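Local coordinates for protein acetyl-CoA acetyltransferase A (Ascaris suum, PDB 6BJA) that probably catalyses reversible acetyl transfer between acetyl-CoA molecules as a thiolase, and binds coenzyme A, at residues 369-380 / 389-397. Residues are numbered along the deposited sequence; the frame is centred on the assembly and turned at random.
Sequences VHALKSDELGVA and ASAILIKKL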
loop_
_atom_site.group_PDB
_atom_site.type_symbol
_atom_site.label_atom_id
_atom_site.label_comp_id
_atom_site.label_asym_id
_atom_site.label_seq_id
_atom_site.Cartn_x
_atom_site.Cartn_y
_atom_site.Cartn_z
ATOM N N VAL A 369 29.584 -18.529 25.991
ATOM C CA VAL A 369 30.633 -17.959 26.815
ATOM C C VAL A 369 30.230 -18.073 28.279
ATOM O O VAL A 369 31.025 -18.488 29.125
ATOM C CB VAL A 369 30.907 -16.486 26.422
ATOM C CG1 VAL A 369 31.677 -15.742 27.531
ATOM C CG2 VAL A 369 31.671 -16.436 25.108
ATOM N N HIS A 370 28.985 -17.750 28.591
ATOM C CA HIS A 370 28.599 -17.665 29.992
ATOM C C HIS A 370 28.177 -19.007 30.604
ATOM O O HIS A 370 28.038 -19.120 31.811
ATOM C CB HIS A 370 27.510 -16.622 30.143
ATOM C CG HIS A 370 28.048 -15.242 30.021
ATOM N ND1 HIS A 370 28.980 -14.737 30.904
ATOM C CD2 HIS A 370 27.844 -14.280 29.088
ATOM C CE1 HIS A 370 29.308 -13.514 30.529
ATOM N NE2 HIS A 370 28.625 -13.212 29.437
ATOM N N ALA A 371 28.008 -20.030 29.768
ATOM C CA ALA A 371 27.743 -21.387 30.261
ATOM C C ALA A 371 29.041 -22.163 30.517
ATOM O O ALA A 371 29.105 -23.015 31.415
ATOM C CB ALA A 371 26.868 -22.138 29.270
ATOM N N LEU A 372 30.069 -21.880 29.724
ATOM C CA LEU A 372 31.380 -22.481 29.916
ATOM C C LEU A 372 31.971 -22.132 31.270
ATOM O O LEU A 372 31.826 -21.004 31.740
ATOM C CB LEU A 372 32.352 -22.025 28.836
ATOM C CG LEU A 372 32.157 -22.578 27.423
ATOM C CD1 LEU A 372 33.036 -21.807 26.436
ATOM C CD2 LEU A 372 32.468 -24.083 27.357
ATOM N N LYS A 373 32.642 -23.106 31.879
ATOM C CA LYS A 373 33.464 -22.842 33.057
ATOM C C LYS A 373 34.912 -22.587 32.649
ATOM O O LYS A 373 35.315 -22.912 31.531
ATOM C CB LYS A 373 33.369 -24.020 34.032
ATOM C CG LYS A 373 31.946 -24.269 34.520
ATOM C CD LYS A 373 31.812 -25.590 35.259
ATOM C CE LYS A 373 30.348 -26.028 35.296
ATOM N NZ LYS A 373 29.461 -24.896 35.713
ATOM N N SER A 374 35.696 -21.992 33.543
ATOM C CA SER A 374 37.072 -21.630 33.218
ATOM C C SER A 374 37.869 -22.824 32.697
ATOM O O SER A 374 37.784 -23.916 33.255
ATOM C CB SER A 374 37.775 -21.032 34.441
ATOM O OG SER A 374 37.154 -19.815 34.829
ATOM N N ASP A 375 38.625 -22.577 31.623
ATOM C CA ASP A 375 39.514 -23.536 30.958
ATOM C C ASP A 375 38.765 -24.502 30.044
ATOM O O ASP A 375 39.393 -25.300 29.354
ATOM C CB ASP A 375 40.352 -24.328 31.979
ATOM C CG ASP A 375 41.313 -23.448 32.748
ATOM O OD1 ASP A 375 41.921 -22.561 32.121
ATOM O OD2 ASP A 375 41.465 -23.649 33.973
ATOM N N GLU A 376 37.437 -24.434 30.029
ATOM C CA GLU A 376 36.663 -25.266 29.113
ATOM C C GLU A 376 36.661 -24.697 27.702
ATOM O O GLU A 376 36.719 -23.478 27.507
ATOM C CB GLU A 376 35.224 -25.433 29.602
ATOM C CG GLU A 376 35.119 -26.297 30.848
ATOM C CD GLU A 376 33.688 -26.612 31.251
ATOM O OE1 GLU A 376 32.761 -25.839 30.903
ATOM O OE2 GLU A 376 33.483 -27.639 31.944
ATOM N N LEU A 377 36.595 -25.615 26.741
ATOM C CA LEU A 377 36.466 -25.287 25.323
ATOM C C LEU A 377 35.012 -25.406 24.908
ATOM O O LEU A 377 34.315 -26.334 25.299
ATOM C CB LEU A 377 37.326 -26.209 24.458
ATOM C CG LEU A 377 38.838 -26.109 24.657
ATOM C CD1 LEU A 377 39.523 -27.082 23.715
ATOM C CD2 LEU A 377 39.353 -24.687 24.453
ATOM N N GLY A 378 34.556 -24.441 24.107
ATOM C CA GLY A 378 33.204 -24.489 23.592
ATOM C C GLY A 378 33.196 -24.211 22.091
ATOM O O GLY A 378 34.084 -23.547 21.542
ATOM N N VAL A 379 32.178 -24.737 21.424
ATOM C CA VAL A 379 31.939 -24.453 20.014
ATOM C C VAL A 379 30.526 -23.936 19.812
ATOM O O VAL A 379 29.565 -24.522 20.308
ATOM C CB VAL A 379 32.157 -25.695 19.126
ATOM C CG1 VAL A 379 31.797 -25.393 17.650
ATOM C CG2 VAL A 379 33.582 -26.136 19.213
ATOM N N ALA A 380 30.407 -22.818 19.096
ATOM C CA ALA A 380 29.115 -22.311 18.674
ATOM C C ALA A 380 29.046 -22.412 17.160
ATOM O O ALA A 380 29.984 -22.010 16.472
ATOM C CB ALA A 380 28.904 -20.878 19.139
ATOM N N ALA A 389 27.143 -22.350 6.767
ATOM C CA ALA A 389 27.232 -22.331 8.222
ATOM C C ALA A 389 28.573 -21.792 8.677
ATOM O O ALA A 389 29.580 -21.860 7.953
ATOM C CB ALA A 389 27.003 -23.728 8.807
ATOM N N SER A 390 28.557 -21.233 9.885
ATOM C CA SER A 390 29.722 -20.669 10.546
ATOM C C SER A 390 29.884 -21.334 11.900
ATOM O O SER A 390 28.885 -21.692 12.531
ATOM C CB SER A 390 29.570 -19.157 10.722
ATOM O OG SER A 390 29.257 -18.534 9.489
ATOM N N ALA A 391 31.127 -21.544 12.313
ATOM C CA ALA A 391 31.407 -22.094 13.645
ATOM C C ALA A 391 32.615 -21.394 14.249
ATOM O O ALA A 391 33.526 -20.949 13.528
ATOM C CB ALA A 391 31.636 -23.589 13.575
ATOM N N ILE A 392 32.614 -21.276 15.576
ATOM C CA ILE A 392 33.691 -20.616 16.294
ATOM C C ILE A 392 34.065 -21.481 17.495
ATOM O O ILE A 392 33.207 -22.083 18.140
ATOM C CB ILE A 392 33.296 -19.152 16.716
ATOM C CG1 ILE A 392 34.489 -18.376 17.263
ATOM C CG2 ILE A 392 32.167 -19.153 17.697
ATOM C CD1 ILE A 392 34.234 -16.852 17.288
ATOM N N LEU A 393 35.370 -21.564 17.739
ATOM C CA LEU A 393 35.931 -22.263 18.885
ATOM C C LEU A 393 36.427 -21.262 19.912
ATOM O O LEU A 393 37.228 -20.372 19.585
ATOM C CB LEU A 393 37.080 -23.167 18.426
ATOM C CG LEU A 393 37.882 -23.867 19.525
ATOM C CD1 LEU A 393 37.039 -24.944 20.189
ATOM C CD2 LEU A 393 39.165 -24.459 18.914
ATOM N N ILE A 394 35.943 -21.397 21.145
ATOM C CA ILE A 394 36.352 -20.497 22.209
ATOM C C ILE A 394 36.816 -21.221 23.456
ATOM O O ILE A 394 36.386 -22.339 23.746
ATOM C CB ILE A 394 35.238 -19.523 22.568
ATOM C CG1 ILE A 394 34.015 -20.217 23.122
ATOM C CG2 ILE A 394 34.853 -18.669 21.340
ATOM C CD1 ILE A 394 33.104 -19.231 23.823
ATOM N N LYS A 395 37.721 -20.566 24.176
ATOM C CA LYS A 395 38.222 -21.051 25.453
ATOM C C LYS A 395 37.808 -20.065 26.517
ATOM O O LYS A 395 38.072 -18.870 26.390
ATOM C CB LYS A 395 39.747 -21.191 25.450
ATOM C CG LYS A 395 40.301 -21.720 26.788
ATOM C CD LYS A 395 41.821 -21.894 26.778
ATOM C CE LYS A 395 42.550 -20.560 26.621
ATOM N NZ LYS A 395 44.044 -20.673 26.709
ATOM N N LYS A 396 37.143 -20.561 27.551
ATOM C CA LYS A 396 36.755 -19.728 28.673
ATOM C C LYS A 396 37.964 -19.540 29.582
ATOM O O LYS A 396 38.692 -20.489 29.851
ATOM C CB LYS A 396 35.590 -20.365 29.410
ATOM C CG LYS A 396 34.920 -19.518 30.474
ATOM C CD LYS A 396 34.156 -18.360 29.853
ATOM C CE LYS A 396 33.464 -17.495 30.899
ATOM N NZ LYS A 396 32.422 -18.199 31.665
ATOM N N LEU A 397 38.182 -18.308 30.037
ATOM C CA LEU A 397 39.335 -17.993 30.870
ATOM C C LEU A 397 38.930 -17.978 32.338
ATOM O O LEU A 397 37.747 -18.117 32.662
ATOM C CB LEU A 397 39.936 -16.654 30.439
ATOM C CG LEU A 397 40.349 -16.674 28.959
ATOM C CD1 LEU A 397 40.833 -15.318 28.507
ATOM C CD2 LEU A 397 41.407 -17.733 28.691
ATOM O OXT LEU A 397 39.776 -17.843 33.234
HETATM O O HOH W 1 30.770 -16.085 32.575
HETATM O O HOH W 2 33.936 -18.900 34.009
HETATM O O HOH W 3 41.919 -20.776 30.364
#
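G378 and I394 exchange two backbone hydrogen bonds in the antiparallel β hairpin at the C-terminal end of this thiolase chain, a clear example of a strand pair buried along one stretch and hydrated at its end. A380 and I392 form the next hydrogen-bonded pair, and strand 377-384 leads on to C383, a predicted catalytic residue. The tight part lies on the face of I392 and I394, packed against helix 357-371, with helix 97-110 also touching I392. With chi1 at 63°, CG1 of I394 sits between its own backbone N and carbonyl carbon, which carries CD1 to the helix end: it meets V369 CG2 at 3.4 Å, closer than usual carbon contact, and L372 CD1 at 3.7 Å. On the other face V379 CG2 touches L393 CD1 at 3.8 Å, and helix 298-310 packs against both side chains.

Toward the C-terminus the contact turns polar and watery. K396 N still bonds E376 O (2.9 Å), and D375 N, in the type II turn K373 to E376, donates a hydrogen bond to K396 O (2.7 Å) from above the carbonyl plane; a water joins D375 OD1 to the same oxygen. CB and CG of K396 lie against L372 CB and K373 O; the bend at chi2 (69°) then turns CD and CE past V369 O, and another at chi4 sets NZ. This ammonium, which also binds two waters, donates hydrogen bonds where helix 357-371 ends, K396 NZ lying 2.9 Å from both V369 O and L372 O.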